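Local coordinates for putative Acetyltransferase (Pyrococcus horikoshii, PDB 3DDD), which binds coenzyme A and probably transfers an acyl group from it to an acceptor molecule, at residues D32-I36 against P74-G78; E48-S52 against V208-K212; E55-V60 against A189-R193; T121-D125 against F139-T145; P215-P221 against I278-L283. One frame throughout, in Å; residues are numbered along the deposited sequence. Where two conformers were deposited one is given.

Interaction 1 of 5, residues D32-I36 against P74-G78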
# COMPACT_ATOMS: atom_id res chain seq x y z
N ASP A 32 17.12 7.42 6.34
CA ASP A 32 17.50 7.34 4.94
C ASP A 32 16.35 6.94 4.04
O ASP A 32 16.18 7.49 2.95
CB ASP A 32 18.69 6.38 4.75
CG ASP A 32 19.97 6.91 5.36
OD1 ASP A 32 19.99 8.10 5.77
OD2 ASP A 32 20.97 6.16 5.40
N MSE A 33 15.54 5.98 4.46
CA MSE A 33 14.42 5.55 3.64
C MSE A 33 13.51 6.74 3.43
O MSE A 33 13.05 7.01 2.31
CB MSE A 33 13.66 4.39 4.31
CG MSE A 33 14.48 3.12 4.43
SE MSE A 33 13.83 1.83 5.71
CE MSE A 33 12.04 1.53 5.04
N VAL A 34 13.23 7.45 4.53
CA VAL A 34 12.35 8.62 4.50
C VAL A 34 12.87 9.70 3.56
O VAL A 34 12.10 10.30 2.81
CB VAL A 34 12.13 9.22 5.89
CG1 VAL A 34 11.34 10.54 5.76
CG2 VAL A 34 11.34 8.22 6.80
N SER A 35 14.18 9.94 3.59
CA SER A 35 14.82 10.92 2.71
C SER A 35 14.73 10.53 1.23
O SER A 35 14.42 11.36 0.37
CB SER A 35 16.29 11.08 3.09
OG SER A 35 16.38 11.72 4.36
N ILE A 36 14.97 9.26 0.93
CA ILE A 36 14.79 8.76 -0.42
C ILE A 36 13.36 9.00 -0.86
O ILE A 36 13.13 9.51 -1.98
CB ILE A 36 15.11 7.26 -0.57
CG1 ILE A 36 16.61 7.03 -0.41
CG2 ILE A 36 14.67 6.78 -1.93
CD1 ILE A 36 16.95 5.73 0.21
N PRO A 74 22.61 7.08 0.51
CA PRO A 74 21.45 6.28 0.19
C PRO A 74 20.78 6.82 -1.06
O PRO A 74 20.47 8.01 -1.15
CB PRO A 74 20.57 6.45 1.42
CG PRO A 74 20.87 7.82 1.87
CD PRO A 74 22.34 7.98 1.65
N VAL A 75 20.53 5.95 -2.02
CA VAL A 75 20.10 6.40 -3.33
C VAL A 75 18.72 5.86 -3.72
O VAL A 75 17.96 6.52 -4.41
CB VAL A 75 21.20 5.98 -4.36
CG1 VAL A 75 20.64 5.87 -5.77
CG2 VAL A 75 22.34 6.99 -4.28
N GLY A 76 18.41 4.65 -3.30
CA GLY A 76 17.23 3.93 -3.80
C GLY A 76 16.72 2.86 -2.83
O GLY A 76 17.48 2.31 -2.04
N MSE A 77 15.43 2.57 -2.92
CA MSE A 77 14.78 1.63 -2.05
C MSE A 77 13.60 0.98 -2.69
O MSE A 77 13.03 1.51 -3.67
CB MSE A 77 14.28 2.34 -0.79
CG MSE A 77 13.12 3.27 -1.04
SE MSE A 77 12.60 4.09 0.67
CE MSE A 77 11.60 2.61 1.40
N GLY A 78 13.17 -0.12 -2.08
CA GLY A 78 11.90 -0.78 -2.45
C GLY A 78 11.55 -1.86 -1.45
O GLY A 78 12.42 -2.31 -0.69
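Ile36 lies between Pro74 and Met77, its CD1 3.9 Å from Pro74 CB and its CG2 3.9 Å from Met77 CG. A branched aliphatic chain suits this place, where helix 32-36 crosses strand 74-78 almost at a right angle (91°), because its two branches fill the space between Pro74 and Met77. One turn earlier, Asp32 meets the proline ring, its CG 3.7 Å from Pro74 CG, with the carboxylate at the more exposed end of the contact. In selenomethionine Met77, chi1 (70°) puts CG between the backbone N and the carbonyl carbon, and the extended chi2 sends the selenium to Met33 CB at 3.8 Å; the bend at chi3 (-79°) then turns CE to Met33 CE, also at 3.8 Å. The two chains cross nearly perpendicularly. An alanine in place of Ile36 would probably leave a gap between Pro74 and Met77. Val75 and Gly76 both face Ala68 in a classic beta bulge, while Gly76 lies close to the CoA-binding Val94. Helix 30-41 thus covers strand 73-82 of the GNAT domain, with Met33 and Met77 also packing on strand 65-70 and Val34 turned to helix 47-60.

Interaction 2 of 5, residues E48-S52 against V208-K212. With EDO (1,2-ethanediol), chain D.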
# COMPACT_ATOMS: atom_id res chain seq x y z
N GLU A 48 7.59 13.27 9.74
CA GLU A 48 7.09 12.31 10.71
C GLU A 48 6.01 11.42 10.12
O GLU A 48 5.86 10.27 10.47
CB GLU A 48 6.54 13.10 11.91
CG GLU A 48 6.09 12.27 13.11
CD GLU A 48 4.74 11.59 12.90
OE1 GLU A 48 3.91 12.11 12.12
OE2 GLU A 48 4.53 10.53 13.53
N SER A 49 5.25 11.98 9.22
CA SER A 49 4.22 11.23 8.53
C SER A 49 4.82 9.99 7.85
O SER A 49 4.32 8.87 8.01
CB SER A 49 3.58 12.16 7.50
OG SER A 49 2.30 11.71 7.19
N VAL A 50 5.89 10.21 7.08
CA VAL A 50 6.55 9.14 6.32
C VAL A 50 7.30 8.20 7.28
O VAL A 50 7.24 6.99 7.12
CB VAL A 50 7.55 9.71 5.26
CG1 VAL A 50 7.99 8.63 4.25
CG2 VAL A 50 6.93 10.91 4.52
N LYS A 51 7.96 8.76 8.28
CA LYS A 51 8.72 7.97 9.25
C LYS A 51 7.83 6.93 9.96
O LYS A 51 8.18 5.75 10.07
CB LYS A 51 9.37 8.88 10.30
CG LYS A 51 10.09 8.08 11.38
CD LYS A 51 11.28 8.80 11.98
CE LYS A 51 11.03 9.22 13.40
NZ LYS A 51 11.26 8.08 14.32
N SER A 52 6.66 7.36 10.42
CA SER A 52 5.74 6.46 11.08
C SER A 52 5.19 5.41 10.14
O SER A 52 5.01 4.25 10.53
CB SER A 52 4.62 7.26 11.73
OG SER A 52 5.19 8.08 12.74
N VAL A 208 -9.28 3.52 9.88
CA VAL A 208 -8.98 4.94 9.74
C VAL A 208 -7.67 5.20 10.44
O VAL A 208 -7.54 4.94 11.63
CB VAL A 208 -10.11 5.83 10.34
CG1 VAL A 208 -9.77 7.31 10.20
CG2 VAL A 208 -11.40 5.54 9.66
N TYR A 209 -6.69 5.68 9.67
CA TYR A 209 -5.38 5.99 10.18
C TYR A 209 -5.00 7.34 9.63
O TYR A 209 -4.94 7.49 8.42
CB TYR A 209 -4.36 4.94 9.72
CG TYR A 209 -2.95 5.26 10.19
CD1 TYR A 209 -2.65 5.31 11.56
CD2 TYR A 209 -1.95 5.55 9.29
CE1 TYR A 209 -1.36 5.60 11.99
CE2 TYR A 209 -0.68 5.87 9.71
CZ TYR A 209 -0.38 5.87 11.06
OH TYR A 209 0.90 6.22 11.44
N ARG A 210 -4.74 8.31 10.51
CA ARG A 210 -4.50 9.68 10.10
C ARG A 210 -5.67 10.19 9.24
O ARG A 210 -6.85 10.12 9.65
CB ARG A 210 -3.18 9.77 9.37
CG ARG A 210 -1.99 9.16 10.15
CD ARG A 210 -1.75 9.85 11.47
NE ARG A 210 -0.51 9.44 12.14
CZ ARG A 210 0.67 10.06 12.07
NH1 ARG A 210 0.84 11.16 11.34
NH2 ARG A 210 1.70 9.57 12.75
N GLY A 211 -5.42 10.70 8.05
CA GLY A 211 -6.55 11.25 7.29
C GLY A 211 -7.00 10.27 6.23
O GLY A 211 -7.48 10.68 5.17
N LYS A 212 -6.81 8.99 6.48
CA LYS A 212 -6.98 8.00 5.42
C LYS A 212 -7.86 6.88 5.91
O LYS A 212 -7.75 6.47 7.05
CB LYS A 212 -5.64 7.46 4.96
CG LYS A 212 -4.62 8.53 4.52
CD LYS A 212 -3.21 7.89 4.32
C1 EDO D . -5.98 7.66 13.64
O1 EDO D . -4.58 7.58 13.45
C2 EDO D . -6.32 9.14 13.66
O2 EDO D . -7.72 9.28 13.90
O HOH W 1 1.87 8.06 9.21
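Arg210 and Glu48 meet with guanidinium and carboxylate nearly coplanar, 8° apart, in a salt bridge between helix 47-60 of the first GNAT family region and the type II' beta turn Tyr209-Lys212 of the second. The shortest of the three bonds runs from Arg210 NH2 to the syn lone pair of Glu48 OE2 at 3.1 Å; weak bonds from NH1 and NH2 both go to Glu48 OE1, making the pairing lopsided. Glu48 reaches the turn because its chain bends at chi2 (-77°), while the arginine chain folds at its own chi2, with CG lying over the centre of the Tyr209 ring, before its guanidinium reaches the helix. That ring supports the aliphatic root of Arg210, a task suited to a broad, flat side chain.

Ser52, one helical turn after Glu48, gives its hydroxyl to the same carboxylate oxygen: OG donates to Glu48 OE2 at 2.7 Å from above the carboxylate plane. Serine suits the place because its short hydroxyl can reach that oxygen, while its CB packs 3.9 Å from Tyr209 OH. Were Ser52 an alanine, Glu48 OE2 would probably lose one of its two donors, leaving the carboxylate freer to turn away from Arg210. Beyond the direct pair, the backbone N of Arg210 points almost straight (178°) at O1 of a 1,2-ethanediol, probably from the crystallisation liquor. A water completes the junction: it donates to Ser49 O at 2.8 Å and lies 3.0 Å from Tyr209 OH.

Interaction 3 of 5, residues E55-V60 against A189-R193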
# COMPACT_ATOMS: atom_id res chain seq x y z
N GLU A 55 8.08 2.79 9.73
CA GLU A 55 8.17 1.95 10.91
C GLU A 55 7.12 0.81 10.86
O GLU A 55 7.39 -0.33 11.24
CB GLU A 55 8.02 2.81 12.17
CG GLU A 55 9.18 3.76 12.36
CD GLU A 55 9.06 4.74 13.54
OE1 GLU A 55 8.01 4.87 14.19
OE2 GLU A 55 10.07 5.43 13.80
N ILE A 56 5.92 1.12 10.39
CA ILE A 56 4.85 0.13 10.26
C ILE A 56 5.24 -0.90 9.19
O ILE A 56 5.11 -2.09 9.40
CB ILE A 56 3.51 0.81 9.92
CG1 ILE A 56 3.01 1.59 11.15
CG2 ILE A 56 2.48 -0.20 9.45
CD1 ILE A 56 1.86 2.56 10.82
N SER A 57 5.74 -0.43 8.06
CA SER A 57 6.15 -1.30 6.96
C SER A 57 7.19 -2.33 7.40
O SER A 57 7.03 -3.51 7.12
CB SER A 57 6.68 -0.47 5.79
OG SER A 57 5.65 0.38 5.30
N LEU A 58 8.23 -1.90 8.10
CA LEU A 58 9.23 -2.82 8.62
C LEU A 58 8.69 -3.77 9.71
O LEU A 58 9.25 -4.83 9.89
CB LEU A 58 10.49 -2.08 9.12
CG LEU A 58 11.35 -1.38 8.07
CD1 LEU A 58 12.58 -0.71 8.70
CD2 LEU A 58 11.75 -2.35 6.96
N GLU A 59 7.67 -3.38 10.46
CA GLU A 59 6.98 -4.34 11.33
C GLU A 59 6.23 -5.41 10.51
O GLU A 59 6.20 -6.57 10.87
CB GLU A 59 5.98 -3.65 12.25
CG GLU A 59 6.55 -3.27 13.59
CD GLU A 59 5.53 -2.65 14.52
OE1 GLU A 59 4.30 -2.92 14.38
OE2 GLU A 59 5.98 -1.88 15.41
N VAL A 60 5.56 -4.98 9.44
CA VAL A 60 4.84 -5.89 8.57
C VAL A 60 5.82 -6.86 7.88
O VAL A 60 5.57 -8.06 7.80
CB VAL A 60 3.95 -5.08 7.58
CG1 VAL A 60 3.30 -5.96 6.53
CG2 VAL A 60 2.87 -4.30 8.39
N ALA A 189 -0.86 -3.91 12.90
CA ALA A 189 0.30 -3.01 13.02
C ALA A 189 -0.14 -1.55 13.02
O ALA A 189 0.33 -0.75 13.83
CB ALA A 189 1.34 -3.28 11.88
N TYR A 190 -1.07 -1.22 12.14
CA TYR A 190 -1.69 0.10 12.11
C TYR A 190 -2.49 0.44 13.37
O TYR A 190 -2.46 1.57 13.86
CB TYR A 190 -2.59 0.25 10.88
CG TYR A 190 -1.82 0.64 9.65
CD1 TYR A 190 -1.49 1.96 9.41
CD2 TYR A 190 -1.39 -0.32 8.74
CE1 TYR A 190 -0.76 2.33 8.30
CE2 TYR A 190 -0.67 0.02 7.62
CZ TYR A 190 -0.36 1.35 7.40
OH TYR A 190 0.36 1.69 6.28
N MSE A 191 -3.22 -0.54 13.88
CA MSE A 191 -3.97 -0.37 15.09
C MSE A 191 -3.05 -0.20 16.29
O MSE A 191 -3.40 0.53 17.23
CB MSE A 191 -4.96 -1.51 15.30
CG MSE A 191 -6.12 -1.47 14.34
SE MSE A 191 -7.18 -3.12 14.30
CE MSE A 191 -7.92 -2.97 16.11
N ARG A 192 -1.86 -0.80 16.29
CA ARG A 192 -0.89 -0.46 17.37
C ARG A 192 -0.50 1.02 17.37
O ARG A 192 -0.13 1.56 18.43
CB ARG A 192 0.35 -1.34 17.33
CG ARG A 192 0.05 -2.81 17.73
CD ARG A 192 1.32 -3.62 18.00
NE ARG A 192 2.04 -3.90 16.76
CZ ARG A 192 1.72 -4.90 15.96
NH1 ARG A 192 0.70 -5.69 16.27
NH2 ARG A 192 2.39 -5.11 14.83
N ARG A 193 -0.61 1.70 16.22
CA ARG A 193 -0.26 3.11 16.12
C ARG A 193 -1.43 4.06 16.15
O ARG A 193 -1.26 5.22 15.83
CB ARG A 193 0.50 3.38 14.84
CG ARG A 193 1.54 2.40 14.54
CD ARG A 193 2.90 2.89 14.84
NE ARG A 193 3.81 1.79 14.58
CZ ARG A 193 5.13 1.88 14.63
NH1 ARG A 193 5.73 3.05 14.88
NH2 ARG A 193 5.85 0.78 14.41
O HOH W 2 4.16 -1.95 17.49
O HOH W 3 2.94 -0.69 14.77
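A salt-bridge network of Glu55, Glu59, Arg192 and Arg193 joins helix 47-60 to helix 184-192 and the loop after it, over an apolar centre. Arg193 reaches both acids: NH1 lies 3.0 Å from Glu55 OE1 and NH2 lies 2.8 Å from Glu59 OE2, but both hydrogen bonds are bent and weak. The straighter grip comes from Arg192, whose NH2 donates to Glu59 OE1 at 2.9 Å (162°), within its own guanidinium plane but from above that of the carboxylate. Long acidic and basic chains suit this edge, since each can cross the gap between the helices. One water receives a hydrogen from Arg193 NE and donates to Glu59 OE1 and Ala189 O; another links Glu59 OE2 to Arg192 NE.

Beneath the charges, Ile56 supplies the apolar contact. With CG2 anti to the backbone N (chi1 -70° for CG1), that methyl stands over one face of the Tyr190 ring, a CH-pi contact 3.9 Å from the centroid, while CD1 touches Tyr190 CE1 at 3.6 Å. Its CG1 runs along the Arg193 chain, 3.5 Å from NE. Ala189, small enough to let the helices come close, meets Val60 CG2 through CB at 3.9 Å. Charges round an apolar centre make the arrangement typical of a partly buried helix-helix interface, here joining the two GNAT family regions of the chain.

Interaction 4 of 5, residues T121-D125 against F139-T145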
# COMPACT_ATOMS: atom_id res chain seq x y z
N THR A 121 2.33 -15.46 -7.11
CA THR A 121 1.76 -14.24 -7.64
C THR A 121 2.36 -13.05 -6.94
O THR A 121 2.47 -13.03 -5.73
CB THR A 121 0.25 -14.25 -7.52
OG1 THR A 121 -0.23 -15.29 -8.37
CG2 THR A 121 -0.37 -12.88 -7.96
N ILE A 122 2.80 -12.07 -7.73
CA ILE A 122 3.28 -10.81 -7.18
C ILE A 122 2.47 -9.70 -7.83
O ILE A 122 2.27 -9.69 -9.03
CB ILE A 122 4.81 -10.62 -7.40
CG1 ILE A 122 5.59 -11.63 -6.53
CG2 ILE A 122 5.25 -9.22 -7.03
CD1 ILE A 122 7.03 -11.81 -6.94
N ARG A 123 2.00 -8.78 -7.00
CA ARG A 123 1.20 -7.66 -7.48
C ARG A 123 1.72 -6.33 -6.95
O ARG A 123 2.52 -6.26 -6.03
CB ARG A 123 -0.26 -7.86 -7.10
CG ARG A 123 -0.86 -9.09 -7.73
CD ARG A 123 -2.11 -9.53 -7.07
NE ARG A 123 -3.29 -8.80 -7.51
CZ ARG A 123 -4.38 -8.63 -6.77
NH1 ARG A 123 -4.44 -9.07 -5.50
NH2 ARG A 123 -5.41 -7.96 -7.27
N LEU A 124 1.24 -5.27 -7.57
CA LEU A 124 1.65 -3.92 -7.24
C LEU A 124 0.69 -2.90 -7.85
O LEU A 124 -0.07 -3.23 -8.75
CB LEU A 124 3.07 -3.64 -7.72
CG LEU A 124 3.37 -3.85 -9.21
CD1 LEU A 124 2.89 -2.66 -10.08
CD2 LEU A 124 4.82 -4.10 -9.41
N ASP A 125 0.79 -1.68 -7.36
CA ASP A 125 0.06 -0.52 -7.88
C ASP A 125 1.03 0.48 -8.47
O ASP A 125 1.75 1.16 -7.75
CB ASP A 125 -0.77 0.09 -6.78
CG ASP A 125 -1.92 -0.79 -6.41
OD1 ASP A 125 -2.82 -0.93 -7.26
OD2 ASP A 125 -1.93 -1.35 -5.27
N PHE A 139 4.79 -7.92 -15.98
CA PHE A 139 3.59 -7.54 -15.27
C PHE A 139 2.49 -7.09 -16.24
O PHE A 139 2.74 -6.31 -17.17
CB PHE A 139 3.89 -6.44 -14.24
CG PHE A 139 4.49 -6.97 -12.96
CD1 PHE A 139 5.83 -7.39 -12.92
CD2 PHE A 139 3.73 -7.05 -11.80
CE1 PHE A 139 6.39 -7.87 -11.77
CE2 PHE A 139 4.29 -7.54 -10.61
CZ PHE A 139 5.62 -7.96 -10.60
N VAL A 140 1.28 -7.62 -16.02
CA VAL A 140 0.10 -7.35 -16.84
C VAL A 140 -0.90 -6.47 -16.07
O VAL A 140 -0.99 -6.57 -14.86
CB VAL A 140 -0.63 -8.68 -17.25
CG1 VAL A 140 0.30 -9.58 -18.12
CG2 VAL A 140 -1.13 -9.43 -16.03
N ASP A 141 -1.64 -5.63 -16.77
CA ASP A 141 -2.65 -4.76 -16.16
C ASP A 141 -3.79 -5.55 -15.53
O ASP A 141 -4.29 -6.53 -16.10
CB ASP A 141 -3.26 -3.80 -17.18
CG ASP A 141 -2.26 -2.81 -17.75
OD1 ASP A 141 -1.11 -2.77 -17.31
OD2 ASP A 141 -2.66 -2.05 -18.65
N GLU A 142 -4.21 -5.12 -14.34
CA GLU A 142 -5.45 -5.59 -13.75
C GLU A 142 -6.54 -4.53 -13.91
O GLU A 142 -7.32 -4.60 -14.84
CB GLU A 142 -5.23 -6.00 -12.29
CG GLU A 142 -4.37 -7.27 -12.20
CD GLU A 142 -4.44 -7.96 -10.86
OE1 GLU A 142 -4.53 -7.26 -9.82
OE2 GLU A 142 -4.41 -9.20 -10.84
N TYR A 143 -6.54 -3.52 -13.05
CA TYR A 143 -7.50 -2.43 -13.11
C TYR A 143 -6.86 -1.26 -12.35
O TYR A 143 -5.91 -1.46 -11.60
CB TYR A 143 -8.85 -2.82 -12.45
CG TYR A 143 -8.69 -3.54 -11.13
CD1 TYR A 143 -8.37 -2.84 -10.00
CD2 TYR A 143 -8.80 -4.94 -11.02
CE1 TYR A 143 -8.18 -3.47 -8.78
CE2 TYR A 143 -8.62 -5.59 -9.79
CZ TYR A 143 -8.30 -4.83 -8.67
OH TYR A 143 -8.10 -5.39 -7.42
N ARG A 144 -7.41 -0.05 -12.53
CA ARG A 144 -6.90 1.16 -11.86
C ARG A 144 -7.35 1.26 -10.41
O ARG A 144 -8.42 0.78 -10.03
CB ARG A 144 -7.32 2.43 -12.61
CG ARG A 144 -6.50 2.72 -13.85
CD ARG A 144 -7.18 3.71 -14.77
NE ARG A 144 -6.95 5.11 -14.38
CZ ARG A 144 -7.88 5.99 -14.02
NH1 ARG A 144 -9.17 5.69 -13.97
NH2 ARG A 144 -7.51 7.22 -13.71
N THR A 145 -6.51 1.89 -9.61
CA THR A 145 -6.80 2.09 -8.20
C THR A 145 -6.63 3.59 -8.04
O THR A 145 -5.52 4.11 -8.15
CB THR A 145 -5.80 1.30 -7.28
OG1 THR A 145 -4.51 1.21 -7.89
CG2 THR A 145 -6.30 -0.11 -6.99
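Arg123 bends at chi3 (82°), bringing the NE side of its guanidinium to Glu142, whose chain is extended beyond CG. The arginine grips a single oxygen side-on: NE reaches Glu142 OE1 at 3.0 Å and NH2 reaches it at 2.8 Å, the latter on the syn lone pair. The oxygen lies in the guanidinium plane, although the two flat groups are turned 65° apart. Glu142 OE2 turns to Arg267 and Arg123 NH2 also meets Glu274, so these charges are shared among several partners.

Phe139 fills the apolar end. Leu124 CD2 lies over one face of its ring, a CH-pi contact 4.1 Å from the centroid, and Ile122 CG2 meets its edge, 3.8 Å from CZ. At the other end Thr145 OG1 donates to Asp125 OD1 at 2.8 Å, from above the carboxylate plane; Asp125 also touches coenzyme A. Threonine's short hydroxyl gives OD1 a donor, while Asp125 OD2 pairs with Arg265.

The axes of 121-125 and 140-145 come within 9.0 Å, at 33° between their directions, and strand 258-267 pairs with both strand 121-126 and strand 140-149. Helix 103-118 packs on Ile122, Leu124 and Phe139.

Interaction 5 of 5, residues P215-P221 against I278-L283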
# COMPACT_ATOMS: atom_id res chain seq x y z
N PRO A 215 -8.28 -0.45 4.76
CA PRO A 215 -9.32 -0.77 3.81
C PRO A 215 -10.72 -0.29 4.20
O PRO A 215 -10.99 0.12 5.37
CB PRO A 215 -9.26 -2.30 3.73
CG PRO A 215 -8.58 -2.74 4.91
CD PRO A 215 -7.75 -1.65 5.44
N LEU A 216 -11.60 -0.34 3.21
CA LEU A 216 -13.04 -0.24 3.40
C LEU A 216 -13.68 -1.40 2.65
O LEU A 216 -13.56 -1.49 1.41
CB LEU A 216 -13.57 1.11 2.91
CG LEU A 216 -15.09 1.32 3.05
CD1 LEU A 216 -15.50 1.27 4.53
CD2 LEU A 216 -15.53 2.61 2.36
N VAL A 217 -14.28 -2.32 3.41
CA VAL A 217 -14.94 -3.52 2.91
C VAL A 217 -16.38 -3.57 3.46
O VAL A 217 -16.59 -3.35 4.66
CB VAL A 217 -14.17 -4.81 3.31
CG1 VAL A 217 -14.85 -6.08 2.74
CG2 VAL A 217 -12.73 -4.71 2.81
N ALA A 218 -17.35 -3.79 2.58
CA ALA A 218 -18.78 -3.83 2.96
C ALA A 218 -19.59 -4.75 2.06
O ALA A 218 -19.42 -4.72 0.85
CB ALA A 218 -19.40 -2.44 2.94
N ASP A 219 -20.50 -5.51 2.67
CA ASP A 219 -21.44 -6.38 1.92
C ASP A 219 -22.47 -5.61 1.11
O ASP A 219 -23.09 -6.20 0.22
CB ASP A 219 -22.22 -7.31 2.88
CG ASP A 219 -21.47 -8.62 3.21
OD1 ASP A 219 -20.59 -9.07 2.43
OD2 ASP A 219 -21.80 -9.21 4.27
N SER A 220 -22.71 -4.34 1.44
CA SER A 220 -23.59 -3.49 0.61
C SER A 220 -23.14 -2.04 0.55
O SER A 220 -22.44 -1.56 1.42
CB SER A 220 -25.05 -3.53 1.11
OG SER A 220 -25.17 -2.99 2.41
N PRO A 221 -23.55 -1.33 -0.51
CA PRO A 221 -23.26 0.09 -0.56
C PRO A 221 -23.80 0.88 0.62
O PRO A 221 -23.15 1.85 1.03
CB PRO A 221 -23.94 0.54 -1.85
CG PRO A 221 -23.94 -0.71 -2.71
CD PRO A 221 -24.24 -1.80 -1.73
N ILE A 278 -17.14 -6.01 -3.07
CA ILE A 278 -17.27 -5.59 -1.66
C ILE A 278 -16.10 -4.76 -1.14
O ILE A 278 -16.07 -4.37 0.04
CB ILE A 278 -17.56 -6.78 -0.68
CG1 ILE A 278 -16.40 -7.78 -0.59
CG2 ILE A 278 -18.88 -7.46 -1.07
CD1 ILE A 278 -16.54 -8.71 0.63
N TYR A 279 -15.13 -4.51 -2.03
CA TYR A 279 -13.85 -3.94 -1.67
C TYR A 279 -13.86 -2.52 -2.19
O TYR A 279 -13.74 -2.31 -3.41
CB TYR A 279 -12.72 -4.73 -2.34
CG TYR A 279 -11.30 -4.42 -1.87
CD1 TYR A 279 -11.04 -3.78 -0.66
CD2 TYR A 279 -10.22 -4.87 -2.60
CE1 TYR A 279 -9.72 -3.57 -0.23
CE2 TYR A 279 -8.91 -4.66 -2.18
CZ TYR A 279 -8.67 -4.02 -1.00
OH TYR A 279 -7.36 -3.81 -0.60
N TYR A 280 -14.04 -1.56 -1.26
CA TYR A 280 -14.32 -0.16 -1.60
C TYR A 280 -13.09 0.72 -1.52
O TYR A 280 -12.99 1.66 -2.25
CB TYR A 280 -15.39 0.44 -0.69
CG TYR A 280 -16.77 -0.04 -1.01
CD1 TYR A 280 -17.21 -1.29 -0.60
CD2 TYR A 280 -17.63 0.73 -1.76
CE1 TYR A 280 -18.47 -1.76 -0.92
CE2 TYR A 280 -18.90 0.27 -2.10
CZ TYR A 280 -19.31 -0.97 -1.67
OH TYR A 280 -20.57 -1.44 -1.99
N GLY A 281 -12.17 0.39 -0.62
CA GLY A 281 -10.99 1.19 -0.38
C GLY A 281 -9.84 0.26 -0.07
O GLY A 281 -9.90 -0.54 0.88
N ILE A 282 -8.78 0.34 -0.87
CA ILE A 282 -7.63 -0.51 -0.64
C ILE A 282 -6.92 -0.01 0.61
O ILE A 282 -7.08 1.14 1.04
CB ILE A 282 -6.70 -0.62 -1.89
CG1 ILE A 282 -5.87 0.64 -2.13
CG2 ILE A 282 -7.48 -0.96 -3.17
CD1 ILE A 282 -4.75 0.40 -3.16
N LEU A 283 -6.11 -0.87 1.20
CA LEU A 283 -5.33 -0.50 2.38
C LEU A 283 -4.33 0.61 2.05
O LEU A 283 -4.36 1.65 2.66
CB LEU A 283 -4.64 -1.75 2.98
CG LEU A 283 -4.13 -1.54 4.43
CD1 LEU A 283 -4.11 -2.85 5.24
CD2 LEU A 283 -2.75 -0.92 4.43
O HOH W 4 -21.02 -4.01 -1.26
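The Tyr280 ring has Ala218 O at its edge, in plane, 3.6 Å from CE1, with a water in the same plane. That water donates to Ala218 O and lies 2.7 Å from Tyr280 OH. Pro221 meets the hydroxyl through CG at 3.5 Å, while Leu216 CD2 packs on Tyr280 CB. Tyr280 also packs on helices 221-233 and 246-252. Tyr279 presents its ring edge to Pro215 CB, and its hydroxyl goes on to Gly288 and Arg183.

Strands 215-218 and 279-281, of the second GNAT region, are antiparallel. Tyr280 and Gly281 both face Leu216 in a classic beta bulge: Leu216 O accepts from Tyr280 N at 2.7 Å, nearly along the C=O axis, and from Gly281 N at 3.1 Å, on a lone pair. Leu216 N returns a bond to Gly281 O, and Ala218 N donates to Ile278 O. Glycine suits its position because a CB there would come tight against Leu216 CB. Beside the ladder, Val217 CG1 touches Ile278 CD1 at 3.8 Å.

Two donors on one carbonyl let the bulge absorb the extra residue while keeping backbone polar groups paired inside an apolar strand contact, with the buried phenol joined to the backbone by water.

In the fold
Along the chain, interaction 1 closes first, and its helix 30-41 is followed by helix 47-60, which serves interactions 2 and 3; their centres lie 11 Å apart. Both of these contacts reach forward to the second GNAT family region, so one helix carries two ties between the regions, and Tyr209 packs against Tyr190 where they meet. Interaction 4 falls between the two ends of each, in the strands by the CoA pocket, about 24 Å from both, centre to centre. Interaction 5, the last in sequence, has its centre 32 Å from that of interaction 1 across the chain's centre, yet Ile282 touches Asp125 and Thr145, and Leu283 touches Tyr190. The two regions are thereby tied together at several points.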